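Local coordinates for Rod shape-determining protein (MreC) (Helicobacter pylori, PDB 5LP5) that binds penicillin-binding protein 2 in a core complex of cell wall synthesis and is thought to maintain the rod shape of the cell, at residues T109-L114 against N146-A151; Q133-A138 against N229-G234; V159-N164 against D193-S198; V208-V213 against A225-A230; E121-Y126 against V139-R144. All coordinates share one frame; numbering follows the deposited sequence.

Contact 1 (T109-L114 against N146-A151)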
# COMPACT_ATOMS: atom_id res chain seq x y z
N THR C 109 -24.83 -12.34 -26.48
CA THR C 109 -26.03 -11.84 -25.80
C THR C 109 -25.79 -10.54 -25.02
O THR C 109 -26.73 -9.94 -24.51
CB THR C 109 -26.55 -12.85 -24.74
OG1 THR C 109 -25.56 -13.07 -23.72
CG2 THR C 109 -26.92 -14.18 -25.37
N HIS C 110 -24.52 -10.14 -24.91
CA HIS C 110 -24.15 -8.99 -24.11
C HIS C 110 -23.94 -7.72 -24.95
O HIS C 110 -23.32 -6.77 -24.47
CB HIS C 110 -22.88 -9.31 -23.30
CG HIS C 110 -22.90 -10.65 -22.62
ND1 HIS C 110 -23.61 -10.90 -21.46
CD2 HIS C 110 -22.33 -11.82 -22.97
CE1 HIS C 110 -23.45 -12.17 -21.12
NE2 HIS C 110 -22.67 -12.75 -22.02
N SER C 111 -24.51 -7.66 -26.16
CA SER C 111 -24.35 -6.49 -27.01
C SER C 111 -25.62 -6.26 -27.80
O SER C 111 -26.08 -7.16 -28.52
CB SER C 111 -23.17 -6.67 -27.98
OG SER C 111 -21.94 -6.51 -27.30
N VAL C 112 -26.20 -5.06 -27.69
CA VAL C 112 -27.47 -4.79 -28.34
C VAL C 112 -27.52 -3.47 -29.09
O VAL C 112 -26.86 -2.50 -28.71
CB VAL C 112 -28.64 -4.84 -27.33
CG1 VAL C 112 -28.70 -6.19 -26.65
CG2 VAL C 112 -28.52 -3.72 -26.31
N SER C 113 -28.35 -3.44 -30.12
CA SER C 113 -28.64 -2.21 -30.85
C SER C 113 -29.87 -1.55 -30.25
O SER C 113 -30.91 -2.20 -30.07
CB SER C 113 -28.92 -2.50 -32.33
OG SER C 113 -27.75 -2.74 -33.09
N LEU C 114 -29.76 -0.26 -29.94
CA LEU C 114 -30.82 0.50 -29.31
C LEU C 114 -31.43 1.51 -30.25
O LEU C 114 -30.77 2.06 -31.11
CB LEU C 114 -30.27 1.24 -28.11
CG LEU C 114 -29.74 0.36 -26.99
CD1 LEU C 114 -28.96 1.21 -26.00
CD2 LEU C 114 -30.87 -0.35 -26.27
N ASN C 146 -25.35 1.97 -29.19
CA ASN C 146 -25.00 0.61 -28.85
C ASN C 146 -25.01 0.37 -27.35
O ASN C 146 -24.41 1.14 -26.58
CB ASN C 146 -23.62 0.28 -29.38
CG ASN C 146 -23.55 0.30 -30.87
OD1 ASN C 146 -24.51 -0.09 -31.56
ND2 ASN C 146 -22.42 0.77 -31.39
N GLY C 147 -25.66 -0.72 -26.94
CA GLY C 147 -25.67 -1.12 -25.53
C GLY C 147 -24.68 -2.24 -25.28
O GLY C 147 -24.76 -3.29 -25.93
N PHE C 148 -23.75 -2.01 -24.37
CA PHE C 148 -22.82 -3.05 -23.94
C PHE C 148 -23.17 -3.46 -22.53
O PHE C 148 -22.94 -2.71 -21.58
CB PHE C 148 -21.38 -2.55 -24.03
CG PHE C 148 -21.04 -1.99 -25.37
CD1 PHE C 148 -20.87 -2.83 -26.46
CD2 PHE C 148 -20.94 -0.64 -25.56
CE1 PHE C 148 -20.60 -2.31 -27.72
CE2 PHE C 148 -20.66 -0.11 -26.81
CZ PHE C 148 -20.49 -0.95 -27.89
N LEU C 149 -23.75 -4.65 -22.41
CA LEU C 149 -24.37 -5.10 -21.18
C LEU C 149 -23.36 -5.64 -20.18
O LEU C 149 -22.19 -5.80 -20.49
CB LEU C 149 -25.43 -6.15 -21.49
CG LEU C 149 -26.49 -5.72 -22.51
CD1 LEU C 149 -27.47 -6.85 -22.79
CD2 LEU C 149 -27.25 -4.48 -22.05
N ASN C 150 -23.83 -5.94 -18.98
CA ASN C 150 -22.98 -6.48 -17.91
C ASN C 150 -22.22 -7.70 -18.45
O ASN C 150 -22.78 -8.60 -19.07
CB ASN C 150 -23.78 -6.92 -16.67
CG ASN C 150 -24.16 -5.79 -15.74
OD1 ASN C 150 -23.45 -4.78 -15.63
ND2 ASN C 150 -25.28 -5.97 -15.02
N ALA C 151 -20.91 -7.69 -18.24
CA ALA C 151 -20.04 -8.79 -18.66
C ALA C 151 -19.54 -8.69 -20.07
O ALA C 151 -18.69 -9.50 -20.45
CB ALA C 151 -20.69 -10.16 -18.41
O HOH W 1 -25.14 -9.39 -20.14

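Contact 2 (Q133-A138 against N229-G234)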
# COMPACT_ATOMS: atom_id res chain seq x y z
N GLN C 133 -32.30 -1.60 -11.60
CA GLN C 133 -31.02 -2.30 -11.56
C GLN C 133 -30.10 -1.84 -12.71
O GLN C 133 -30.57 -1.48 -13.76
CB GLN C 133 -31.25 -3.83 -11.61
CG GLN C 133 -30.02 -4.68 -11.43
CD GLN C 133 -30.31 -6.18 -11.30
OE1 GLN C 133 -29.38 -7.01 -11.19
NE2 GLN C 133 -31.61 -6.53 -11.25
N ALA C 134 -28.78 -1.86 -12.50
CA ALA C 134 -27.82 -1.59 -13.56
C ALA C 134 -27.64 -2.84 -14.43
O ALA C 134 -27.24 -3.92 -13.91
CB ALA C 134 -26.50 -1.14 -12.98
N ILE C 135 -27.91 -2.71 -15.73
CA ILE C 135 -27.70 -3.80 -16.71
C ILE C 135 -26.48 -3.61 -17.60
O ILE C 135 -26.01 -4.57 -18.19
CB ILE C 135 -28.93 -4.05 -17.61
CG1 ILE C 135 -29.24 -2.83 -18.50
CG2 ILE C 135 -30.12 -4.41 -16.76
CD1 ILE C 135 -30.30 -3.09 -19.56
N GLY C 136 -25.98 -2.39 -17.72
CA GLY C 136 -24.79 -2.14 -18.58
C GLY C 136 -24.67 -0.68 -18.97
O GLY C 136 -25.17 0.19 -18.29
N ILE C 137 -23.98 -0.42 -20.06
CA ILE C 137 -23.78 0.94 -20.51
C ILE C 137 -24.11 1.07 -21.98
O ILE C 137 -24.30 0.08 -22.67
CB ILE C 137 -22.31 1.41 -20.32
CG1 ILE C 137 -21.37 0.61 -21.23
CG2 ILE C 137 -21.90 1.26 -18.86
CD1 ILE C 137 -19.92 1.02 -21.13
N ALA C 138 -24.14 2.31 -22.46
CA ALA C 138 -24.53 2.59 -23.83
C ALA C 138 -23.69 3.71 -24.41
O ALA C 138 -23.49 4.72 -23.75
CB ALA C 138 -26.02 2.96 -23.90
N ASN C 229 -26.87 -12.39 -8.03
CA ASN C 229 -28.07 -11.57 -8.15
C ASN C 229 -27.85 -10.31 -8.98
O ASN C 229 -28.59 -9.32 -8.80
CB ASN C 229 -28.57 -11.14 -6.78
CG ASN C 229 -29.19 -12.26 -6.03
OD1 ASN C 229 -30.16 -12.86 -6.51
ND2 ASN C 229 -28.65 -12.58 -4.84
N ALA C 230 -26.87 -10.33 -9.88
CA ALA C 230 -26.69 -9.22 -10.81
C ALA C 230 -27.32 -9.61 -12.12
O ALA C 230 -27.48 -10.81 -12.40
CB ALA C 230 -25.22 -8.90 -11.01
N PHE C 231 -27.66 -8.62 -12.93
CA PHE C 231 -28.18 -8.89 -14.25
C PHE C 231 -27.12 -9.51 -15.13
O PHE C 231 -26.04 -8.95 -15.27
CB PHE C 231 -28.69 -7.62 -14.94
CG PHE C 231 -29.03 -7.84 -16.38
CD1 PHE C 231 -30.20 -8.48 -16.74
CD2 PHE C 231 -28.14 -7.47 -17.39
CE1 PHE C 231 -30.49 -8.73 -18.06
CE2 PHE C 231 -28.41 -7.73 -18.70
CZ PHE C 231 -29.61 -8.33 -19.05
N LEU C 232 -27.42 -10.67 -15.70
CA LEU C 232 -26.61 -11.24 -16.81
C LEU C 232 -27.45 -11.58 -18.05
O LEU C 232 -27.48 -10.83 -19.00
CB LEU C 232 -25.80 -12.50 -16.37
CG LEU C 232 -24.61 -12.27 -15.44
CD1 LEU C 232 -23.99 -13.58 -15.00
CD2 LEU C 232 -23.56 -11.40 -16.14
N SER C 233 -28.11 -12.74 -18.02
CA SER C 233 -28.61 -13.42 -19.19
C SER C 233 -30.13 -13.32 -19.15
O SER C 233 -30.76 -14.07 -19.86
CB SER C 233 -28.19 -14.94 -19.07
OG SER C 233 -27.74 -15.63 -20.26
N GLY C 234 -30.72 -12.42 -18.35
CA GLY C 234 -32.16 -12.51 -18.04
C GLY C 234 -33.06 -11.64 -18.90
O GLY C 234 -32.98 -10.41 -18.82

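Contact 3 (V159-N164 against D193-S198)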
# COMPACT_ATOMS: atom_id res chain seq x y z
N VAL C 159 -18.76 1.31 -8.81
CA VAL C 159 -19.71 0.83 -7.80
C VAL C 159 -19.16 0.96 -6.37
O VAL C 159 -17.96 1.19 -6.17
CB VAL C 159 -20.11 -0.62 -8.06
CG1 VAL C 159 -20.80 -0.74 -9.40
CG2 VAL C 159 -18.90 -1.56 -7.96
N MET C 160 -20.05 0.85 -5.39
CA MET C 160 -19.68 0.88 -3.96
C MET C 160 -20.36 -0.24 -3.17
O MET C 160 -21.51 -0.57 -3.40
CB MET C 160 -20.03 2.24 -3.34
CG MET C 160 -21.50 2.62 -3.42
SD MET C 160 -21.70 4.33 -2.93
CE MET C 160 -23.47 4.48 -3.01
N ILE C 161 -19.63 -0.81 -2.22
CA ILE C 161 -20.04 -2.02 -1.52
C ILE C 161 -20.37 -1.75 -0.06
O ILE C 161 -19.60 -1.08 0.65
CB ILE C 161 -18.94 -3.08 -1.60
CG1 ILE C 161 -18.67 -3.44 -3.05
CG2 ILE C 161 -19.34 -4.34 -0.84
CD1 ILE C 161 -17.44 -4.29 -3.30
N GLY C 162 -21.49 -2.29 0.40
CA GLY C 162 -21.84 -2.21 1.82
C GLY C 162 -22.07 -0.79 2.33
O GLY C 162 -22.11 0.16 1.57
N GLN C 163 -22.22 -0.64 3.64
CA GLN C 163 -22.56 0.65 4.25
C GLN C 163 -21.38 1.59 4.36
O GLN C 163 -21.57 2.79 4.47
CB GLN C 163 -23.17 0.48 5.64
CG GLN C 163 -24.39 -0.43 5.64
CD GLN C 163 -25.60 0.09 6.44
OE1 GLN C 163 -26.74 -0.11 6.01
NE2 GLN C 163 -25.35 0.76 7.60
N ASN C 164 -20.16 1.06 4.36
CA ASN C 164 -18.96 1.90 4.30
C ASN C 164 -18.58 2.28 2.87
O ASN C 164 -17.53 2.89 2.64
CB ASN C 164 -17.80 1.23 5.02
CG ASN C 164 -18.08 1.07 6.50
OD1 ASN C 164 -17.90 -0.02 7.06
ND2 ASN C 164 -18.54 2.14 7.14
N ASP C 193 -23.18 -8.62 1.05
CA ASP C 193 -23.19 -7.17 0.97
C ASP C 193 -23.79 -6.68 -0.35
O ASP C 193 -23.36 -7.11 -1.41
CB ASP C 193 -21.75 -6.61 1.03
CG ASP C 193 -21.29 -6.27 2.42
OD1 ASP C 193 -22.12 -5.67 3.14
OD2 ASP C 193 -20.10 -6.55 2.75
N GLN C 194 -24.74 -5.74 -0.25
CA GLN C 194 -25.23 -5.00 -1.38
C GLN C 194 -24.14 -4.23 -2.13
O GLN C 194 -23.23 -3.63 -1.53
CB GLN C 194 -26.29 -4.01 -0.92
CG GLN C 194 -27.66 -4.63 -0.70
CD GLN C 194 -28.77 -3.67 -1.10
OE1 GLN C 194 -28.62 -2.45 -0.99
NE2 GLN C 194 -29.88 -4.23 -1.60
N VAL C 195 -24.26 -4.25 -3.46
CA VAL C 195 -23.38 -3.48 -4.34
C VAL C 195 -24.23 -2.48 -5.14
O VAL C 195 -25.16 -2.87 -5.84
CB VAL C 195 -22.62 -4.42 -5.28
CG1 VAL C 195 -21.76 -3.65 -6.25
CG2 VAL C 195 -21.77 -5.37 -4.47
N LEU C 196 -23.89 -1.20 -5.03
CA LEU C 196 -24.66 -0.12 -5.67
C LEU C 196 -23.76 0.72 -6.55
O LEU C 196 -22.55 0.79 -6.31
CB LEU C 196 -25.25 0.81 -4.62
CG LEU C 196 -26.10 0.14 -3.56
CD1 LEU C 196 -26.35 1.03 -2.34
CD2 LEU C 196 -27.38 -0.36 -4.21
N THR C 197 -24.33 1.38 -7.55
CA THR C 197 -23.55 2.30 -8.34
C THR C 197 -23.05 3.43 -7.43
O THR C 197 -23.79 3.92 -6.58
CB THR C 197 -24.37 2.89 -9.49
OG1 THR C 197 -25.50 3.60 -8.97
CG2 THR C 197 -24.87 1.83 -10.41
N SER C 198 -21.81 3.84 -7.61
CA SER C 198 -21.19 4.84 -6.72
C SER C 198 -21.60 6.25 -7.12
O SER C 198 -21.60 7.16 -6.31
CB SER C 198 -19.66 4.77 -6.79
OG SER C 198 -19.18 5.52 -7.88

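Contact 4 (V208-V213 against A225-A230)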
# COMPACT_ATOMS: atom_id res chain seq x y z
N VAL C 208 -28.02 2.99 -7.37
CA VAL C 208 -28.74 2.04 -8.20
C VAL C 208 -28.21 0.66 -7.91
O VAL C 208 -27.01 0.49 -7.74
CB VAL C 208 -28.57 2.35 -9.69
CG1 VAL C 208 -29.29 1.34 -10.54
CG2 VAL C 208 -29.10 3.74 -10.00
N PHE C 209 -29.09 -0.33 -7.84
CA PHE C 209 -28.71 -1.69 -7.42
C PHE C 209 -27.94 -2.41 -8.52
O PHE C 209 -28.27 -2.33 -9.70
CB PHE C 209 -29.93 -2.51 -7.03
CG PHE C 209 -29.62 -3.93 -6.62
CD1 PHE C 209 -29.19 -4.19 -5.33
CD2 PHE C 209 -29.78 -4.99 -7.49
CE1 PHE C 209 -28.91 -5.51 -4.92
CE2 PHE C 209 -29.49 -6.29 -7.10
CZ PHE C 209 -29.05 -6.55 -5.80
N VAL C 210 -26.89 -3.11 -8.13
CA VAL C 210 -26.09 -3.88 -9.07
C VAL C 210 -26.16 -5.36 -8.76
O VAL C 210 -26.51 -6.16 -9.64
CB VAL C 210 -24.63 -3.43 -9.06
CG1 VAL C 210 -23.81 -4.29 -10.00
CG2 VAL C 210 -24.55 -1.99 -9.52
N GLY C 211 -25.83 -5.72 -7.51
CA GLY C 211 -25.79 -7.14 -7.09
C GLY C 211 -25.31 -7.32 -5.66
O GLY C 211 -25.35 -6.38 -4.88
N GLU C 212 -24.89 -8.53 -5.33
CA GLU C 212 -24.45 -8.86 -3.97
C GLU C 212 -23.15 -9.65 -4.03
O GLU C 212 -22.96 -10.45 -4.95
CB GLU C 212 -25.50 -9.70 -3.24
CG GLU C 212 -26.83 -8.98 -3.04
CD GLU C 212 -27.96 -9.84 -2.52
OE1 GLU C 212 -27.67 -10.89 -1.86
OE2 GLU C 212 -29.12 -9.41 -2.75
N VAL C 213 -22.29 -9.46 -3.05
CA VAL C 213 -21.00 -10.14 -3.05
C VAL C 213 -21.19 -11.63 -2.78
O VAL C 213 -21.82 -12.00 -1.80
CB VAL C 213 -20.07 -9.54 -1.99
CG1 VAL C 213 -18.72 -10.29 -1.97
CG2 VAL C 213 -19.86 -8.06 -2.28
N ALA C 225 -14.35 -8.89 -6.03
CA ALA C 225 -15.56 -9.47 -5.51
C ALA C 225 -16.40 -9.95 -6.66
O ALA C 225 -16.73 -9.18 -7.56
CB ALA C 225 -16.35 -8.44 -4.70
N VAL C 226 -16.74 -11.22 -6.65
CA VAL C 226 -17.62 -11.78 -7.65
C VAL C 226 -19.03 -11.60 -7.16
O VAL C 226 -19.31 -11.88 -6.00
CB VAL C 226 -17.34 -13.28 -7.86
CG1 VAL C 226 -18.28 -13.84 -8.93
CG2 VAL C 226 -15.88 -13.49 -8.24
N LEU C 227 -19.92 -11.17 -8.05
CA LEU C 227 -21.30 -10.85 -7.65
C LEU C 227 -22.25 -11.96 -7.96
O LEU C 227 -22.02 -12.74 -8.85
CB LEU C 227 -21.79 -9.58 -8.35
CG LEU C 227 -20.90 -8.37 -8.18
CD1 LEU C 227 -21.59 -7.15 -8.74
CD2 LEU C 227 -20.57 -8.12 -6.73
N LYS C 228 -23.35 -12.00 -7.22
CA LYS C 228 -24.49 -12.82 -7.54
C LYS C 228 -25.73 -11.90 -7.55
O LYS C 228 -25.63 -10.75 -7.14
CB LYS C 228 -24.64 -13.94 -6.52
CG LYS C 228 -24.88 -13.46 -5.09
CD LYS C 228 -24.99 -14.59 -4.09
CE LYS C 228 -24.73 -14.07 -2.67
NZ LYS C 228 -24.79 -15.13 -1.60
N ASN C 229 -26.87 -12.39 -8.03
CA ASN C 229 -28.07 -11.57 -8.15
C ASN C 229 -27.85 -10.31 -8.98
O ASN C 229 -28.59 -9.32 -8.80
CB ASN C 229 -28.57 -11.14 -6.78
CG ASN C 229 -29.19 -12.26 -6.03
OD1 ASN C 229 -30.16 -12.86 -6.51
ND2 ASN C 229 -28.65 -12.58 -4.84
N ALA C 230 -26.87 -10.33 -9.88
CA ALA C 230 -26.69 -9.22 -10.81
C ALA C 230 -27.32 -9.61 -12.12
O ALA C 230 -27.48 -10.81 -12.40
CB ALA C 230 -25.22 -8.90 -11.01

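Contact 5 (E121-Y126 against V139-R144)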
# COMPACT_ATOMS: atom_id res chain seq x y z
N GLU C 121 -24.80 12.96 -26.87
CA GLU C 121 -23.44 13.22 -27.27
C GLU C 121 -22.77 11.93 -27.70
O GLU C 121 -22.97 10.86 -27.09
CB GLU C 121 -22.61 13.78 -26.12
CG GLU C 121 -23.06 15.08 -25.51
CD GLU C 121 -22.14 15.46 -24.37
OE1 GLU C 121 -21.01 14.90 -24.30
OE2 GLU C 121 -22.54 16.30 -23.54
N GLU C 122 -21.92 12.05 -28.72
CA GLU C 122 -21.24 10.91 -29.25
C GLU C 122 -20.07 10.59 -28.33
O GLU C 122 -19.41 11.47 -27.80
CB GLU C 122 -20.77 11.19 -30.68
CG GLU C 122 -20.43 9.93 -31.46
CD GLU C 122 -20.33 10.12 -32.94
OE1 GLU C 122 -21.17 10.87 -33.50
OE2 GLU C 122 -19.41 9.51 -33.52
N ASN C 123 -19.86 9.29 -28.11
CA ASN C 123 -18.77 8.78 -27.29
C ASN C 123 -18.93 9.03 -25.80
O ASN C 123 -18.11 8.55 -25.02
CB ASN C 123 -17.43 9.30 -27.77
CG ASN C 123 -17.19 9.01 -29.23
OD1 ASN C 123 -17.12 9.93 -30.04
ND2 ASN C 123 -17.09 7.71 -29.58
N LYS C 124 -19.96 9.75 -25.38
CA LYS C 124 -20.25 9.84 -23.97
C LYS C 124 -20.80 8.50 -23.54
O LYS C 124 -21.60 7.90 -24.27
CB LYS C 124 -21.27 10.92 -23.67
CG LYS C 124 -21.45 11.17 -22.18
CD LYS C 124 -22.57 12.16 -21.91
CE LYS C 124 -22.83 12.24 -20.42
NZ LYS C 124 -23.88 13.20 -20.07
N ILE C 125 -20.35 8.02 -22.39
CA ILE C 125 -20.80 6.74 -21.88
C ILE C 125 -22.00 6.90 -20.95
O ILE C 125 -21.89 7.52 -19.89
CB ILE C 125 -19.68 6.04 -21.09
CG1 ILE C 125 -18.46 5.81 -21.96
CG2 ILE C 125 -20.18 4.72 -20.53
CD1 ILE C 125 -17.18 5.66 -21.17
N TYR C 126 -23.13 6.33 -21.35
CA TYR C 126 -24.37 6.39 -20.59
C TYR C 126 -24.60 5.09 -19.85
O TYR C 126 -24.07 4.06 -20.22
CB TYR C 126 -25.55 6.65 -21.54
CG TYR C 126 -25.47 7.98 -22.26
CD1 TYR C 126 -25.84 9.16 -21.62
CD2 TYR C 126 -25.00 8.07 -23.56
CE1 TYR C 126 -25.75 10.39 -22.27
CE2 TYR C 126 -24.92 9.29 -24.21
CZ TYR C 126 -25.30 10.45 -23.56
OH TYR C 126 -25.22 11.68 -24.18
N VAL C 139 -23.24 3.54 -25.64
CA VAL C 139 -22.47 4.59 -26.31
C VAL C 139 -22.98 4.86 -27.71
O VAL C 139 -23.30 3.93 -28.46
CB VAL C 139 -20.97 4.22 -26.45
CG1 VAL C 139 -20.17 5.48 -26.79
CG2 VAL C 139 -20.45 3.57 -25.18
N LEU C 140 -23.06 6.14 -28.06
CA LEU C 140 -23.39 6.53 -29.43
C LEU C 140 -22.10 6.59 -30.23
O LEU C 140 -21.17 7.27 -29.84
CB LEU C 140 -24.09 7.89 -29.44
CG LEU C 140 -24.44 8.48 -30.79
CD1 LEU C 140 -25.45 7.61 -31.51
CD2 LEU C 140 -24.99 9.90 -30.62
N GLU C 141 -22.04 5.86 -31.33
CA GLU C 141 -20.88 5.87 -32.22
C GLU C 141 -21.37 5.84 -33.66
O GLU C 141 -22.19 4.99 -34.02
CB GLU C 141 -19.96 4.67 -32.00
CG GLU C 141 -19.18 4.70 -30.69
CD GLU C 141 -18.59 3.34 -30.31
OE1 GLU C 141 -19.19 2.29 -30.64
OE2 GLU C 141 -17.53 3.32 -29.64
N LYS C 142 -20.87 6.78 -34.47
CA LYS C 142 -21.29 6.92 -35.85
C LYS C 142 -22.77 6.72 -36.01
O LYS C 142 -23.21 5.87 -36.76
CB LYS C 142 -20.52 5.95 -36.73
CG LYS C 142 -19.10 6.42 -37.00
CD LYS C 142 -18.34 5.48 -37.94
CE LYS C 142 -16.87 5.86 -38.03
NZ LYS C 142 -16.13 5.47 -36.78
N GLY C 143 -23.54 7.49 -35.26
CA GLY C 143 -24.98 7.50 -35.45
C GLY C 143 -25.75 6.30 -34.94
O GLY C 143 -26.96 6.26 -35.09
N ARG C 144 -25.07 5.32 -34.34
CA ARG C 144 -25.71 4.11 -33.81
C ARG C 144 -25.60 4.01 -32.29
O ARG C 144 -24.53 4.18 -31.71
CB ARG C 144 -25.08 2.85 -34.41
CG ARG C 144 -25.14 2.85 -35.91
CD ARG C 144 -24.54 1.61 -36.52
NE ARG C 144 -24.79 1.62 -37.96
CZ ARG C 144 -25.92 1.21 -38.54
NH1 ARG C 144 -26.93 0.73 -37.82
NH2 ARG C 144 -26.04 1.27 -39.87

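Contact 1 (T109-L114 against N146-A151)
V112 and L149 meet through first torsions of the same kind: CG1 of V112 (chi1 -58°) and CG of L149 (chi1 -55°) each stand opposite their own carbonyl carbon. The side chains cross at about a right angle, V112 CG1 lying 4.1 Å from L149 CD1. That same L149 CD1 reaches to 3.6 Å from T109 O. Beside this pair, V112 CG2 settles 3.9 Å from G147 CA while L114 CD1 comes to 3.9 Å from G147 N; glycine suits the place because both branched residues can press directly on its backbone. Serine and phenylalanine share the other face, S111 OG sitting at the edge of the F148 ring and bonded to D108.

The backbones are joined by V112 N to G147 O (2.9 Å) and G147 N to V112 O (2.8 Å), a hydrogen-bonded antiparallel pair. L149 N adds a bond to H110 O of 3.0 Å, its donor standing 40° out of the carbonyl plane at L149, the last residue of strand 144-149. Beyond it, a water in the plane of the H110 imidazole links ND1 to the backbone, donating to N150 O at 2.7 Å, while T109 OG1 covers one face of the ring. Strands 111-114 and 144-149 are thereby neighbours in the first of the two six-stranded antiparallel barrels of MreC.

Contact 2 (Q133-A138 against N229-G234)
Q133 and I135 meet F231 where the first barrel's strand 134-141 begins, against the loop that leads from the second barrel back to the closing strand 241-246 of the first; the contact lies at the junction of the two β-barrels. Q133 comes first. Its CG is opposite the backbone N (chi1 -174°) and the chain stays extended beyond it, long enough to carry the amide to the backbone of N229, A230 and F231. A flexible polar residue suits this partly exposed place beside peptide groups.

At A134 the small side chain turns to other neighbours, Y157 and F204, and the carbonyl faces the loop, with A134 O 4.1 Å from F231 CB. N150 ND2 hydrogen-bonds to both A134 O and F231 O, so that one asparagine spans strand and loop.

I135 supplies the apolar half of the contact. Both residues are buried, and a branched aliphatic side chain against a flat ring fills the site without polar groups to satisfy. I135 CB lies 3.5 Å from F231 CD2, the two side chains crossing obliquely. I135 CG2 sits over one face of the phenylalanine in a CH-π contact, 3.9 Å from the ring centroid and 23° off the normal, displaced toward the rim.

Contact 3 (V159-N164 against D193-S198)
M160 and L196 carry the backbone bonding of this strand pair. M160 N gives a bond of 2.7 Å to L196 O, and L196 N returns one of 3.0 Å to M160 O, making a hydrogen-bonded antiparallel pair. A third, G162 N to Q194 O at 2.9 Å, is nearly straight (177° at the hydrogen) and lies just where the strand 158-161 ends. G162 has a positive phi of 64°, which glycine takes easily, and its bare CA faces the D193 carboxylate; D193 OD2 is itself held by the backbone N of N190. On the flanks of the ladder, the CA hydrogens of V195 and I161 point at M160 O and Q194 O.

These two strands stand at the ends of the strand order of the second six-stranded antiparallel barrel, and their pairing closes it.

Apolar packing divides between two faces. Toward the buried side, V195 spreads its two methyls: CG1 meets V159 CB at 3.9 Å, and CG2 meets I161 CG1, also at 3.9 Å, with the I161 and V195 side chains lying side by side and pointing the same way. Compact β-branched residues suit this face, which continues onto V180 of strand 178-183. On the more open side runs M160. Its CG lies between the backbone N and carbonyl carbon (chi1 59°) and the chain then stretches out, taking SD to 3.9 Å from S198 CA and CE to 3.6 Å from T197 O. Unbranched and supple, methionine can follow the backbone of T197 and S198 on this partly exposed face.

Contact 4 (V208-V213 against A225-A230)
E212 and K228 pair across the hairpin of strands 209-218 and 223-228 in the second barrel, next to a classic β-bulge in which V210 and G211 both face V195. E212 N bonds to K228 O at 3.0 Å, and K228 N to E212 O at 2.8 Å. Around this pair, the backbone crowds closely: L227 CA directs its hydrogen at E212 O, and A230 CA does likewise at V210 O. G211 passes K228 O and the methyl of A230 with no side chain of its own, and both small residues fit a place where the strands come near.

Apolar groups line the barrel interior. V210 CG1, opposite its backbone N (chi1 177°), meets L227 CD1 at 3.8 Å with the side chains crossing, and V213 CG1 touches A225 CB at 4.1 Å. L178 and V180 of strand 178-183 continue this layer beneath L227.

The other face is polar. The K228 chain runs extended along the neighbouring strand, its CE 3.7 Å from V213 O, while the E212 carboxylate approaches the N229 amide with the two planes 44° apart. E212 OE1 and K228 NZ remain 5.1 Å apart, too far for a salt bridge, though the opposite charges probably attract weakly. Farther along, G211 N lies over one face of the F209 ring, and N229 O meets the edge of that ring 3.6 Å from CE2.

Contact 5 (E121-Y126 against V139-R144)
N123 and L140 share the stronger of the two hydrogen bonds between these segments of the hairpin: N123 N to L140 O, 3.0 Å. A second and weak bond runs from K142 N to E122 OE2 at 3.2 Å. E122 reaches it because CG lies opposite the backbone N (chi1 -162°) and the chain continues extended, passing L140 O on the way. K142 belongs to a type I' turn from E141 to R144, in which E141 and R144 bond to each other through their backbones; G143 sits there at a positive phi that glycine accommodates. On the first segment, E121 N bonds to Y126 OH at 3.0 Å, tying the loop before strand 125-129 to the tyrosine hydroxyl.

Packing is modest. V139 CG1 meets N123 CA at 3.6 Å, and L140 CB lies 3.9 Å from E121 O, aliphatic groups covering the backbone of the loop. The N123 and E141 side chains cross at about a right angle, with N123 ND2 3.8 Å from E141 CG. I125 and V139 also pack on K136 and Q139 of the penicillin-binding protein 2 chain.

Other charged ends form salt bridges outside the contact, K124 with D245 and E141 with R154. E122 differs: its carboxylate accepts from a turn N-H and has K142 NZ 6.1 Å away from OE2, surroundings that would probably favour the ionised form, though at an exposed surface the effect should be small.

From the N terminus, contact 1 opens first, at 109-114, and closes at 146-151; contact 5, a hairpin from 121-126 to 139-144, opens and closes within that span. Contact 2 starts at 133-138, before either has closed, and ends only at 229-234, so it crosses both. Contacts 1, 2 and 5 meet on the first barrel, whose strands 125-129, 134-141 and 144-149 lie side by side. Within the long loop of contact 2, contact 3 closes at 193-198 before contact 4 opens at 208-213; both belong to the second barrel. Contact 4 ends on N229 and A230, which it shares with contact 2, the tie between the barrels.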